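Local coordinates for protein NAD nucleotidase (Haemophilus influenzae, PDB 3ZTV) that degrades NAD to adenosine and nicotinamide riboside, acting as a periplasmic zinc-dependent pyrophosphatase and 5'-nucleotidase, at residues V11-L16 / E151-I156; N54-K59 / V271-V276; K58-P63 / R288-V293; Y143-V148 / Q193-I198. All coordinates share one frame; numbering follows the deposited sequence.

How the interactions relate
All four contacts lie in the metallophosphoesterase domain, on the same side of the chain's centre. Interactions 2 and 3 nearly coincide, their centres about 2 Å apart: both start from the end of helix 46-59, share Lys58 and Lys59, and reach the neighbouring strands 270-278 and 284-295. Interaction 1 is centred about 13 Å from the centre of each and spans the two mixed sheets. Interaction 4, its centre about 8 Å from that of interaction 1, sits at the edge of the second sheet. Along the chain, 143-148/193-198 is nested inside the loops closed by interactions 2 and 3, whereas interaction 1 crosses the other three. Distant sequence is thereby woven into one two-sheet body.

Interaction 1: V11-L16 / E151-I156; sequences VELSIL and EKIAII
This is a buried, apolar contact between two sheets, made by side chains that project into the interior from strands 11-18 and 151-159. Two pairs carry it. At the first, Val11 CG1 rests on the aliphatic part of Glu151, 3.6 Å from Glu151 CG, the two side chains crossing at a slant. Further along, Leu13 and Ile153 meet tip to tip, with Leu13 CD1 3.7 Å from Ile153 CD1; the Ile153 methyl is equally near Leu13 CG. Ile153 CG1 lies anti to its own carbonyl carbon (chi1 -57°) and the chain is extended beyond it, which directs CD1 across the interface. The strands belong to the two mixed sheets that form the layered sandwich of the calcineurin-like phosphoesterase fold. They run in the same general direction but diverge: the CA atoms of Val11 and Glu151 are 7.4 Å apart, those of Leu13 and Ile153 9.8 Å. Phe146 of the edge strand 143-148 touches both Leu13 and Ile153. A bend at chi2 (-68°) turns the Glu151 carboxylate out of the apolar layer; there, beyond it, OE1 forms a salt bridge with Lys197 and a hydrogen bond with His8, while OE2 receives the backbone N-H of Lys9.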
loop_
_atom_site.group_PDB
_atom_site.type_symbol
_atom_site.label_atom_id
_atom_site.label_comp_id
_atom_site.label_asym_id
_atom_site.label_seq_id
_atom_site.Cartn_x
_atom_site.Cartn_y
_atom_site.Cartn_z
ATOM N N VAL A 11 4.887 -33.909 -5.538
ATOM C CA VAL A 11 5.892 -33.750 -6.594
ATOM C C VAL A 11 7.171 -33.135 -6.059
ATOM O O VAL A 11 7.163 -32.461 -5.032
ATOM C CB VAL A 11 5.392 -32.871 -7.767
ATOM C CG1 VAL A 11 4.221 -33.528 -8.473
ATOM C CG2 VAL A 11 5.028 -31.478 -7.281
ATOM N N GLU A 12 8.272 -33.353 -6.771
ATOM C CA GLU A 12 9.539 -32.746 -6.373
ATOM C C GLU A 12 10.078 -31.797 -7.443
ATOM O O GLU A 12 9.822 -31.967 -8.638
ATOM C CB GLU A 12 10.576 -33.806 -5.999
ATOM C CG GLU A 12 11.740 -33.243 -5.186
ATOM C CD GLU A 12 12.598 -34.310 -4.540
ATOM O OE1 GLU A 12 12.107 -35.441 -4.321
ATOM O OE2 GLU A 12 13.777 -34.012 -4.252
ATOM N N LEU A 13 10.786 -30.772 -6.982
ATOM C CA LEU A 13 11.350 -29.728 -7.831
ATOM C C LEU A 13 12.820 -29.552 -7.487
ATOM O O LEU A 13 13.192 -29.638 -6.317
ATOM C CB LEU A 13 10.637 -28.402 -7.554
ATOM C CG LEU A 13 9.573 -27.788 -8.462
ATOM C CD1 LEU A 13 9.257 -26.397 -7.936
ATOM C CD2 LEU A 13 10.050 -27.699 -9.897
ATOM N N SER A 14 13.642 -29.262 -8.496
ATOM C CA SER A 14 15.058 -28.987 -8.271
ATOM C C SER A 14 15.367 -27.542 -8.678
ATOM O O SER A 14 15.606 -27.255 -9.849
ATOM C CB SER A 14 15.936 -29.979 -9.041
ATOM O OG SER A 14 15.680 -31.294 -8.568
ATOM N N ILE A 15 15.340 -26.636 -7.707
ATOM C CA ILE A 15 15.565 -25.218 -7.980
ATOM C C ILE A 15 17.066 -24.925 -8.084
ATOM O O ILE A 15 17.842 -25.286 -7.209
ATOM C CB ILE A 15 14.903 -24.346 -6.904
ATOM C CG1 ILE A 15 13.413 -24.705 -6.795
ATOM C CG2 ILE A 15 15.108 -22.867 -7.208
ATOM C CD1 ILE A 15 12.697 -23.980 -5.694
ATOM N N LEU A 16 17.446 -24.271 -9.173
ATOM C CA LEU A 16 18.833 -23.875 -9.443
ATOM C C LEU A 16 18.796 -22.392 -9.759
ATOM O O LEU A 16 18.042 -21.969 -10.646
ATOM C CB LEU A 16 19.382 -24.650 -10.640
ATOM C CG LEU A 16 19.473 -26.170 -10.446
ATOM C CD1 LEU A 16 19.697 -26.890 -11.775
ATOM C CD2 LEU A 16 20.588 -26.507 -9.466
ATOM N N GLU A 151 1.007 -31.775 -11.989
ATOM C CA GLU A 151 0.695 -30.751 -10.993
ATOM C C GLU A 151 1.055 -29.354 -11.473
ATOM O O GLU A 151 2.085 -29.160 -12.105
ATOM C CB GLU A 151 1.446 -31.036 -9.694
ATOM C CG GLU A 151 0.912 -32.218 -8.924
ATOM C CD GLU A 151 -0.469 -31.962 -8.362
ATOM O OE1 GLU A 151 -0.698 -30.864 -7.808
ATOM O OE2 GLU A 151 -1.328 -32.861 -8.473
ATOM N N LYS A 152 0.211 -28.379 -11.148
ATOM C CA LYS A 152 0.501 -26.992 -11.493
ATOM C C LYS A 152 1.333 -26.293 -10.421
ATOM O O LYS A 152 1.045 -26.394 -9.229
ATOM C CB LYS A 152 -0.793 -26.224 -11.771
ATOM C CG LYS A 152 -1.529 -26.729 -13.005
ATOM C CD LYS A 152 -2.664 -25.812 -13.416
ATOM C CE LYS A 152 -3.853 -25.948 -12.489
ATOM N NZ LYS A 152 -5.056 -25.287 -13.070
ATOM N N ILE A 153 2.372 -25.595 -10.859
ATOM C CA ILE A 153 3.181 -24.775 -9.974
ATOM C C ILE A 153 3.229 -23.365 -10.550
ATOM O O ILE A 153 3.492 -23.184 -11.739
ATOM C CB ILE A 153 4.609 -25.341 -9.825
ATOM C CG1 ILE A 153 4.558 -26.789 -9.316
ATOM C CG2 ILE A 153 5.442 -24.469 -8.900
ATOM C CD1 ILE A 153 5.918 -27.435 -9.102
ATOM N N ALA A 154 2.941 -22.371 -9.717
ATOM C CA ALA A 154 2.994 -20.984 -10.160
ATOM C C ALA A 154 4.294 -20.326 -9.728
ATOM O O ALA A 154 4.811 -20.595 -8.637
ATOM C CB ALA A 154 1.804 -20.213 -9.605
ATOM N N ILE A 155 4.817 -19.458 -10.590
ATOM C CA ILE A 155 5.945 -18.621 -10.223
ATOM C C ILE A 155 5.589 -17.156 -10.487
ATOM O O ILE A 155 5.084 -16.811 -11.559
ATOM C CB ILE A 155 7.241 -19.054 -10.937
ATOM C CG1 ILE A 155 8.418 -18.186 -10.482
ATOM C CG2 ILE A 155 7.065 -19.059 -12.436
ATOM C CD1 ILE A 155 9.782 -18.773 -10.810
ATOM N N ILE A 156 5.827 -16.317 -9.487
ATOM C CA ILE A 156 5.461 -14.901 -9.499
ATOM C C ILE A 156 6.742 -14.075 -9.436
ATOM O O ILE A 156 7.616 -14.364 -8.621
ATOM C CB ILE A 156 4.607 -14.550 -8.253
ATOM C CG1 ILE A 156 3.337 -15.397 -8.184
ATOM C CG2 ILE A 156 4.255 -13.065 -8.201
ATOM C CD1 ILE A 156 2.718 -15.387 -6.811
#

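Interaction 2: N54-K59 / V271-V276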
loop_
_atom_site.group_PDB
_atom_site.type_symbol
_atom_site.label_atom_id
_atom_site.label_comp_id
_atom_site.label_asym_id
_atom_site.label_seq_id
_atom_site.Cartn_x
_atom_site.Cartn_y
_atom_site.Cartn_z
ATOM N N ASN A 54 24.253 -26.388 -16.361
ATOM C CA ASN A 54 24.043 -27.438 -17.344
ATOM C C ASN A 54 24.237 -28.818 -16.739
ATOM O O ASN A 54 23.452 -29.730 -16.993
ATOM C CB ASN A 54 24.967 -27.257 -18.553
ATOM C CG ASN A 54 24.509 -26.138 -19.476
ATOM O OD1 ASN A 54 23.378 -25.669 -19.370
ATOM N ND2 ASN A 54 25.379 -25.719 -20.393
ATOM N N LYS A 55 25.279 -28.978 -15.936
ATOM C CA LYS A 55 25.539 -30.274 -15.330
ATOM C C LYS A 55 24.504 -30.632 -14.268
ATOM O O LYS A 55 24.058 -31.779 -14.192
ATOM C CB LYS A 55 26.953 -30.320 -14.756
ATOM C CG LYS A 55 28.013 -30.370 -15.834
ATOM C CD LYS A 55 29.400 -30.540 -15.263
ATOM C CE LYS A 55 29.977 -29.213 -14.803
ATOM N NZ LYS A 55 31.444 -29.325 -14.535
ATOM N N LEU A 56 24.111 -29.666 -13.446
ATOM C CA LEU A 56 23.150 -29.961 -12.381
ATOM C C LEU A 56 21.753 -30.237 -12.921
ATOM O O LEU A 56 21.069 -31.149 -12.449
ATOM C CB LEU A 56 23.112 -28.852 -11.327
ATOM C CG LEU A 56 24.404 -28.668 -10.524
ATOM C CD1 LEU A 56 24.261 -27.496 -9.550
ATOM C CD2 LEU A 56 24.802 -29.955 -9.787
ATOM N N ARG A 57 21.325 -29.476 -13.920
ATOM C CA ARG A 57 19.970 -29.651 -14.439
ATOM C C ARG A 57 19.791 -31.019 -15.107
ATOM O O ARG A 57 18.693 -31.569 -15.097
ATOM C CB ARG A 57 19.562 -28.504 -15.374
ATOM C CG ARG A 57 20.172 -28.562 -16.758
ATOM C CD ARG A 57 19.930 -27.257 -17.496
ATOM N NE ARG A 57 18.518 -27.059 -17.828
ATOM C CZ ARG A 57 18.000 -25.896 -18.211
ATOM N NH1 ARG A 57 18.762 -24.817 -18.287
ATOM N NH2 ARG A 57 16.710 -25.813 -18.507
ATOM N N LYS A 58 20.863 -31.588 -15.657
ATOM C CA LYS A 58 20.767 -32.919 -16.261
ATOM C C LYS A 58 20.818 -34.030 -15.214
ATOM O O LYS A 58 20.348 -35.140 -15.460
ATOM C CB LYS A 58 21.852 -33.123 -17.315
ATOM C CG LYS A 58 23.190 -33.528 -16.765
ATOM C CD LYS A 58 24.264 -33.336 -17.815
ATOM C CE LYS A 58 25.526 -34.093 -17.459
ATOM N NZ LYS A 58 26.712 -33.436 -18.021
ATOM N N LYS A 59 21.375 -33.714 -14.047
ATOM C CA LYS A 59 21.538 -34.660 -12.949
ATOM C C LYS A 59 20.272 -34.813 -12.099
ATOM O O LYS A 59 20.011 -35.878 -11.539
ATOM C CB LYS A 59 22.700 -34.208 -12.057
ATOM C CG LYS A 59 22.863 -35.025 -10.791
ATOM C CD LYS A 59 24.056 -34.562 -9.979
ATOM C CE LYS A 59 24.220 -35.425 -8.744
ATOM N NZ LYS A 59 25.445 -35.081 -7.979
ATOM N N VAL A 271 26.023 -20.856 -7.640
ATOM C CA VAL A 271 24.785 -21.461 -8.106
ATOM C C VAL A 271 24.110 -22.103 -6.896
ATOM O O VAL A 271 24.676 -23.015 -6.283
ATOM C CB VAL A 271 25.035 -22.504 -9.214
ATOM C CG1 VAL A 271 23.781 -23.351 -9.456
ATOM C CG2 VAL A 271 25.485 -21.822 -10.505
ATOM N N GLY A 272 22.924 -21.608 -6.539
ATOM C CA GLY A 272 22.160 -22.213 -5.458
ATOM C C GLY A 272 21.398 -23.424 -5.967
ATOM O O GLY A 272 20.895 -23.431 -7.084
ATOM N N ASP A 273 21.297 -24.439 -5.117
ATOM C CA ASP A 273 20.780 -25.763 -5.485
ATOM C C ASP A 273 19.896 -26.242 -4.323
ATOM O O ASP A 273 20.404 -26.623 -3.266
ATOM C CB ASP A 273 22.022 -26.651 -5.674
ATOM C CG ASP A 273 21.724 -28.129 -5.903
ATOM O OD1 ASP A 273 20.559 -28.558 -5.899
ATOM O OD2 ASP A 273 22.723 -28.873 -6.080
ATOM N N LEU A 274 18.574 -26.144 -4.497
ATOM C CA LEU A 274 17.599 -26.485 -3.457
ATOM C C LEU A 274 16.614 -27.514 -3.992
ATOM O O LEU A 274 15.826 -27.223 -4.888
ATOM C CB LEU A 274 16.850 -25.234 -2.950
ATOM C CG LEU A 274 16.010 -25.446 -1.683
ATOM C CD1 LEU A 274 16.942 -25.558 -0.491
ATOM C CD2 LEU A 274 15.001 -24.319 -1.467
ATOM N N GLY A 275 16.658 -28.715 -3.425
ATOM C CA GLY A 275 15.693 -29.752 -3.746
ATOM C C GLY A 275 14.499 -29.627 -2.827
ATOM O O GLY A 275 14.643 -29.554 -1.600
ATOM N N VAL A 276 13.316 -29.582 -3.433
ATOM C CA VAL A 276 12.075 -29.371 -2.694
ATOM C C VAL A 276 11.051 -30.444 -3.012
ATOM O O VAL A 276 10.744 -30.689 -4.179
ATOM C CB VAL A 276 11.440 -28.007 -3.030
ATOM C CG1 VAL A 276 10.146 -27.815 -2.230
ATOM C CG2 VAL A 276 12.423 -26.870 -2.765
#
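Leu56 overlaps two side chains of the strand beneath it with a single methyl, CD1, which stands 4.0 Å from Asp273 OD2 and 4.2 Å from Val271 CG1. With Val271 the meeting is methyl to methyl, tip to tip; with Asp273 the leucine side chain passes at an angle to the carboxylate. These are loose van der Waals distances, and the summed buried surface of 98 Å² is correspondingly modest, about half of it from Leu56. The leucine is extended at its second torsion (chi2 178°), which sends CD1 down from the helix toward the sheet. On the strand, Val271 and Asp273 both direct their CB atoms at the helix, as expected of alternate residues, with Gly272 between them. With CG anti to the backbone N (chi1 173°), the Asp273 carboxylate extends from CB to lie beside Leu56 CD1. Helix 46-59 is the helical part of the connection, which also holds strands 28-34 and 37-43, between strand 11-18 and its parallel neighbour 63-67, and 270-278 lies antiparallel to 11-18 on the other side. Leu56 therefore reaches past the strand that leads into its own connection: it also touches Leu16 of 11-18 and His292 of strand 284-295. The buried carboxylate of Asp273 does not depend on the leucine for company, since Tyr60 and Arg288 are its polar partners.

Interaction 3: K58-P63 / R288-V293; sequences KKYKNP and RKIPHV
Tyr60 and Arg288 form a flat cation-pi stack that ties the loop after helix 46-59 to strand 284-295 of the seven-stranded sheet in the metallophosphoesterase fold. The guanidinium lies nearly parallel to the phenol, the planes at 10° and the centres 3.6 Å apart. Arg288 CZ is only 11° off the ring normal, so the charge sits over the face and not at the rim. The group runs lengthwise along the ring: NE is 3.3 Å from Tyr60 CZ at the phenolic end, whereas NH2 is 3.6 Å from Tyr60 CG at the other. Arg288 leaves the strand extended and then bends at chi3 (61°), which brings the guanidinium over the ring. Second partners steady both groups. Asp273 on the intervening strand 270-278 pairs through OD1 with Arg288 NE and through OD2 with Tyr60 OH, a single carboxylate bridging the two members of the stack and probably balancing the arginine's charge. Arg288 NH2 has a weak hydrogen bond to Ser14 OG. Ile290 adds a marginal touch, its CD1 4.4 Å from Tyr60 OH. The phenolic oxygen also lies against the arginine's aliphatic chain, with Tyr60 OH 3.4 Å from Arg288 CD.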
loop_
_atom_site.group_PDB
_atom_site.type_symbol
_atom_site.label_atom_id
_atom_site.label_comp_id
_atom_site.label_asym_id
_atom_site.label_seq_id
_atom_site.Cartn_x
_atom_site.Cartn_y
_atom_site.Cartn_z
ATOM N N LYS A 58 20.863 -31.588 -15.657
ATOM C CA LYS A 58 20.767 -32.919 -16.261
ATOM C C LYS A 58 20.818 -34.030 -15.214
ATOM O O LYS A 58 20.348 -35.140 -15.460
ATOM C CB LYS A 58 21.852 -33.123 -17.315
ATOM C CG LYS A 58 23.190 -33.528 -16.765
ATOM C CD LYS A 58 24.264 -33.336 -17.815
ATOM C CE LYS A 58 25.526 -34.093 -17.459
ATOM N NZ LYS A 58 26.712 -33.436 -18.021
ATOM N N LYS A 59 21.375 -33.714 -14.047
ATOM C CA LYS A 59 21.538 -34.660 -12.949
ATOM C C LYS A 59 20.272 -34.813 -12.099
ATOM O O LYS A 59 20.011 -35.878 -11.539
ATOM C CB LYS A 59 22.700 -34.208 -12.057
ATOM C CG LYS A 59 22.863 -35.025 -10.791
ATOM C CD LYS A 59 24.056 -34.562 -9.979
ATOM C CE LYS A 59 24.220 -35.425 -8.744
ATOM N NZ LYS A 59 25.445 -35.081 -7.979
ATOM N N TYR A 60 19.493 -33.738 -12.005
ATOM C CA TYR A 60 18.351 -33.663 -11.098
ATOM C C TYR A 60 17.029 -33.716 -11.846
ATOM O O TYR A 60 16.913 -33.191 -12.951
ATOM C CB TYR A 60 18.378 -32.341 -10.341
ATOM C CG TYR A 60 19.556 -32.108 -9.430
ATOM C CD1 TYR A 60 20.107 -33.132 -8.664
ATOM C CD2 TYR A 60 20.105 -30.836 -9.316
ATOM C CE1 TYR A 60 21.178 -32.891 -7.814
ATOM C CE2 TYR A 60 21.163 -30.586 -8.475
ATOM C CZ TYR A 60 21.699 -31.610 -7.728
ATOM O OH TYR A 60 22.749 -31.356 -6.892
ATOM N N LYS A 61 16.026 -34.316 -11.216
ATOM C CA LYS A 61 14.684 -34.354 -11.784
ATOM C C LYS A 61 13.954 -33.019 -11.610
ATOM O O LYS A 61 14.071 -32.347 -10.578
ATOM C CB LYS A 61 13.872 -35.478 -11.143
ATOM C CG LYS A 61 13.593 -35.261 -9.667
ATOM C CD LYS A 61 12.773 -36.405 -9.089
ATOM C CE LYS A 61 12.451 -36.161 -7.624
ATOM N NZ LYS A 61 11.678 -37.284 -7.022
ATOM N N ASN A 62 13.194 -32.643 -12.630
ATOM C CA ASN A 62 12.377 -31.433 -12.578
ATOM C C ASN A 62 13.138 -30.156 -12.219
ATOM O O ASN A 62 12.766 -29.446 -11.288
ATOM C CB ASN A 62 11.189 -31.641 -11.633
ATOM C CG ASN A 62 10.328 -32.816 -12.047
ATOM O OD1 ASN A 62 10.207 -33.113 -13.239
ATOM N ND2 ASN A 62 9.734 -33.497 -11.072
ATOM N N PRO A 63 14.197 -29.835 -12.983
ATOM C CA PRO A 63 14.943 -28.611 -12.677
ATOM C C PRO A 63 14.158 -27.349 -13.041
ATOM O O PRO A 63 13.432 -27.309 -14.036
ATOM C CB PRO A 63 16.202 -28.740 -13.549
ATOM C CG PRO A 63 15.786 -29.600 -14.692
ATOM C CD PRO A 63 14.755 -30.559 -14.142
ATOM N N ARG A 288 17.455 -31.388 -0.442
ATOM C CA ARG A 288 18.840 -31.139 -0.845
ATOM C C ARG A 288 19.052 -29.642 -0.714
ATOM O O ARG A 288 18.156 -28.869 -1.059
ATOM C CB ARG A 288 19.071 -31.591 -2.292
ATOM C CG ARG A 288 20.471 -31.286 -2.845
ATOM C CD ARG A 288 20.627 -31.790 -4.275
ATOM N NE ARG A 288 19.680 -31.141 -5.173
ATOM C CZ ARG A 288 18.584 -31.709 -5.671
ATOM N NH1 ARG A 288 18.262 -32.955 -5.357
ATOM N NH2 ARG A 288 17.785 -31.019 -6.468
ATOM N N LYS A 289 20.208 -29.222 -0.212
ATOM C CA LYS A 289 20.486 -27.802 -0.030
ATOM C C LYS A 289 21.989 -27.573 -0.127
ATOM O O LYS A 289 22.737 -27.876 0.804
ATOM C CB LYS A 289 19.928 -27.296 1.308
ATOM C CG LYS A 289 20.152 -28.223 2.506
ATOM C CD LYS A 289 19.594 -27.600 3.777
ATOM C CE LYS A 289 19.878 -28.462 5.002
ATOM N NZ LYS A 289 21.330 -28.500 5.331
ATOM N N ILE A 290 22.426 -27.062 -1.271
ATOM C CA ILE A 290 23.845 -26.820 -1.519
ATOM C C ILE A 290 24.053 -25.470 -2.193
ATOM O O ILE A 290 23.577 -25.248 -3.309
ATOM C CB ILE A 290 24.455 -27.884 -2.436
ATOM C CG1 ILE A 290 24.099 -29.293 -1.958
ATOM C CG2 ILE A 290 25.974 -27.703 -2.521
ATOM C CD1 ILE A 290 24.440 -30.382 -2.970
ATOM N N PRO A 291 24.741 -24.546 -1.514
ATOM C CA PRO A 291 25.196 -23.329 -2.194
ATOM C C PRO A 291 26.559 -23.577 -2.854
ATOM O O PRO A 291 27.582 -23.619 -2.157
ATOM C CB PRO A 291 25.324 -22.324 -1.048
ATOM C CG PRO A 291 25.662 -23.168 0.148
ATOM C CD PRO A 291 25.083 -24.546 -0.080
ATOM N N HIS A 292 26.579 -23.764 -4.173
ATOM C CA HIS A 292 27.831 -24.076 -4.876
ATOM C C HIS A 292 28.640 -22.819 -5.165
ATOM O O HIS A 292 28.230 -21.992 -5.988
ATOM C CB HIS A 292 27.547 -24.743 -6.221
ATOM C CG HIS A 292 26.861 -26.074 -6.125
ATOM N ND1 HIS A 292 25.491 -26.228 -6.166
ATOM C CD2 HIS A 292 27.375 -27.322 -6.021
ATOM C CE1 HIS A 292 25.189 -27.514 -6.078
ATOM N NE2 HIS A 292 26.318 -28.199 -5.997
ATOM N N VAL A 293 29.797 -22.679 -4.523
ATOM C CA VAL A 293 30.718 -21.595 -4.857
ATOM C C VAL A 293 31.602 -22.028 -6.023
ATOM O O VAL A 293 32.281 -23.064 -5.967
ATOM C CB VAL A 293 31.586 -21.195 -3.656
ATOM C CG1 VAL A 293 32.632 -20.163 -4.067
ATOM C CG2 VAL A 293 30.722 -20.641 -2.553
#

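Interaction 4: Y143-V148 / Q193-I198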
loop_
_atom_site.group_PDB
_atom_site.type_symbol
_atom_site.label_atom_id
_atom_site.label_comp_id
_atom_site.label_asym_id
_atom_site.label_seq_id
_atom_site.Cartn_x
_atom_site.Cartn_y
_atom_site.Cartn_z
ATOM N N TYR A 143 3.235 -13.456 -13.817
ATOM C CA TYR A 143 3.466 -14.814 -13.318
ATOM C C TYR A 143 3.441 -15.787 -14.485
ATOM O O TYR A 143 3.084 -15.420 -15.608
ATOM C CB TYR A 143 2.412 -15.225 -12.274
ATOM C CG TYR A 143 1.042 -15.513 -12.865
ATOM C CD1 TYR A 143 0.165 -14.473 -13.204
ATOM C CD2 TYR A 143 0.623 -16.818 -13.114
ATOM C CE1 TYR A 143 -1.088 -14.731 -13.748
ATOM C CE2 TYR A 143 -0.627 -17.081 -13.675
ATOM C CZ TYR A 143 -1.478 -16.031 -13.982
ATOM O OH TYR A 143 -2.724 -16.272 -14.533
ATOM N N ASP A 144 3.844 -17.025 -14.216
ATOM C CA ASP A 144 3.659 -18.125 -15.158
ATOM C C ASP A 144 3.271 -19.380 -14.371
ATOM O O ASP A 144 3.546 -19.486 -13.171
ATOM C CB ASP A 144 4.915 -18.369 -16.014
ATOM C CG ASP A 144 4.628 -19.233 -17.236
ATOM O OD1 ASP A 144 3.532 -19.100 -17.814
ATOM O OD2 ASP A 144 5.494 -20.048 -17.630
ATOM N N ILE A 145 2.593 -20.311 -15.040
ATOM C CA ILE A 145 2.254 -21.601 -14.449
ATOM C C ILE A 145 2.874 -22.707 -15.282
ATOM O O ILE A 145 2.704 -22.734 -16.501
ATOM C CB ILE A 145 0.725 -21.818 -14.410
ATOM C CG1 ILE A 145 0.068 -20.834 -13.440
ATOM C CG2 ILE A 145 0.396 -23.254 -14.007
ATOM C CD1 ILE A 145 -1.451 -20.704 -13.626
ATOM N N PHE A 146 3.612 -23.602 -14.639
ATOM C CA PHE A 146 4.146 -24.757 -15.348
ATOM C C PHE A 146 3.667 -26.039 -14.677
ATOM O O PHE A 146 3.197 -26.015 -13.539
ATOM C CB PHE A 146 5.677 -24.697 -15.458
ATOM C CG PHE A 146 6.389 -24.648 -14.135
ATOM C CD1 PHE A 146 6.633 -23.442 -13.504
ATOM C CD2 PHE A 146 6.830 -25.816 -13.529
ATOM C CE1 PHE A 146 7.290 -23.397 -12.283
ATOM C CE2 PHE A 146 7.492 -25.775 -12.316
ATOM C CZ PHE A 146 7.720 -24.565 -11.696
ATOM N N THR A 147 3.774 -27.154 -15.387
ATOM C CA THR A 147 3.256 -28.414 -14.887
ATOM C C THR A 147 4.387 -29.410 -14.691
ATOM O O THR A 147 5.206 -29.621 -15.584
ATOM C CB THR A 147 2.185 -28.996 -15.837
ATOM O OG1 THR A 147 1.035 -28.139 -15.842
ATOM C CG2 THR A 147 1.771 -30.388 -15.394
ATOM N N VAL A 148 4.437 -29.991 -13.500
ATOM C CA VAL A 148 5.381 -31.054 -13.201
ATOM C C VAL A 148 4.582 -32.298 -12.865
ATOM O O VAL A 148 3.798 -32.300 -11.917
ATOM C CB VAL A 148 6.280 -30.703 -12.004
ATOM C CG1 VAL A 148 7.150 -31.895 -11.633
ATOM C CG2 VAL A 148 7.134 -29.487 -12.314
ATOM N N GLN A 193 -7.526 -21.598 -8.790
ATOM C CA GLN A 193 -7.155 -22.272 -10.026
ATOM C C GLN A 193 -6.594 -23.663 -9.743
ATOM O O GLN A 193 -6.113 -24.342 -10.651
ATOM C CB GLN A 193 -6.162 -21.426 -10.817
ATOM C CG GLN A 193 -6.708 -20.049 -11.152
ATOM C CD GLN A 193 -5.678 -19.142 -11.774
ATOM O OE1 GLN A 193 -4.989 -19.520 -12.727
ATOM N NE2 GLN A 193 -5.555 -17.935 -11.235
ATOM N N GLY A 194 -6.690 -24.084 -8.487
ATOM C CA GLY A 194 -6.230 -25.400 -8.077
ATOM C C GLY A 194 -4.724 -25.450 -7.910
ATOM O O GLY A 194 -4.090 -26.471 -8.182
ATOM N N ILE A 195 -4.144 -24.341 -7.463
ATOM C CA ILE A 195 -2.695 -24.245 -7.294
ATOM C C ILE A 195 -2.360 -24.102 -5.822
ATOM O O ILE A 195 -2.853 -23.199 -5.148
ATOM C CB ILE A 195 -2.138 -23.050 -8.065
ATOM C CG1 ILE A 195 -2.373 -23.266 -9.555
ATOM C CG2 ILE A 195 -0.661 -22.849 -7.748
ATOM C CD1 ILE A 195 -2.046 -22.081 -10.414
ATOM N N ASN A 196 -1.526 -25.006 -5.316
ATOM C CA ASN A 196 -1.109 -24.945 -3.923
ATOM C C ASN A 196 0.412 -24.990 -3.778
ATOM O O ASN A 196 0.924 -25.201 -2.684
ATOM C CB ASN A 196 -1.781 -26.055 -3.095
ATOM C CG ASN A 196 -1.440 -27.455 -3.588
ATOM O OD1 ASN A 196 -0.396 -27.685 -4.198
ATOM N ND2 ASN A 196 -2.326 -28.408 -3.311
ATOM N N LYS A 197 1.112 -24.760 -4.888
ATOM C CA LYS A 197 2.566 -24.720 -4.913
ATOM C C LYS A 197 2.949 -23.438 -5.639
ATOM O O LYS A 197 2.664 -23.275 -6.837
ATOM C CB LYS A 197 3.108 -25.947 -5.637
ATOM C CG LYS A 197 2.794 -27.243 -4.904
ATOM C CD LYS A 197 3.215 -28.457 -5.718
ATOM C CE LYS A 197 2.214 -28.790 -6.803
ATOM N NZ LYS A 197 0.954 -29.316 -6.206
ATOM N N ILE A 198 3.580 -22.521 -4.902
ATOM C CA ILE A 198 3.860 -21.178 -5.414
ATOM C C ILE A 198 5.280 -20.746 -5.056
ATOM O O ILE A 198 5.692 -20.804 -3.882
ATOM C CB ILE A 198 2.833 -20.148 -4.888
ATOM C CG1 ILE A 198 1.415 -20.573 -5.298
ATOM C CG2 ILE A 198 3.145 -18.756 -5.417
ATOM C CD1 ILE A 198 0.301 -19.606 -4.882
#
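Ile145 and Ile195 form the tight part of this contact, in which the loop of a beta-alpha-beta crossover meets an edge strand. The crossover runs from strand 151-159 through helix 179-191 to the parallel strand 198-203; residues 193-198 close it, and strand 143-148 flanks 151-159 on its other side. The contact thus bridges over 151-159 at one border of the six-stranded sheet. The methyls Ile145 CD1 and Ile195 CD1 are 3.5 Å apart. With CG1 anti to the carbonyl carbon and the chain extended beyond it, both isoleucines send CD1 forward into the contact. Ile195 is buried and backed by Leu190 of the helix, whereas Ile145 is partly exposed. Packing slackens toward Gln193, also partly exposed: its OE1 is 3.8 Å from Ile145 CD1 and 4.4 Å from Tyr143 OH, too far for a hydrogen bond to the phenol. Here Tyr143 and Gln193 of the second subunit pack on Gln193 and Tyr143, and Tyr143 O accepts a bond from Gln192 NE2 of that subunit. Within the loop, besides its salt bridge to Glu151, Lys197 NZ donates to Asn196 OD1 at 2.9 Å, with a C=O...N angle of 147° and the nitrogen tilted 16° from the carbonyl plane.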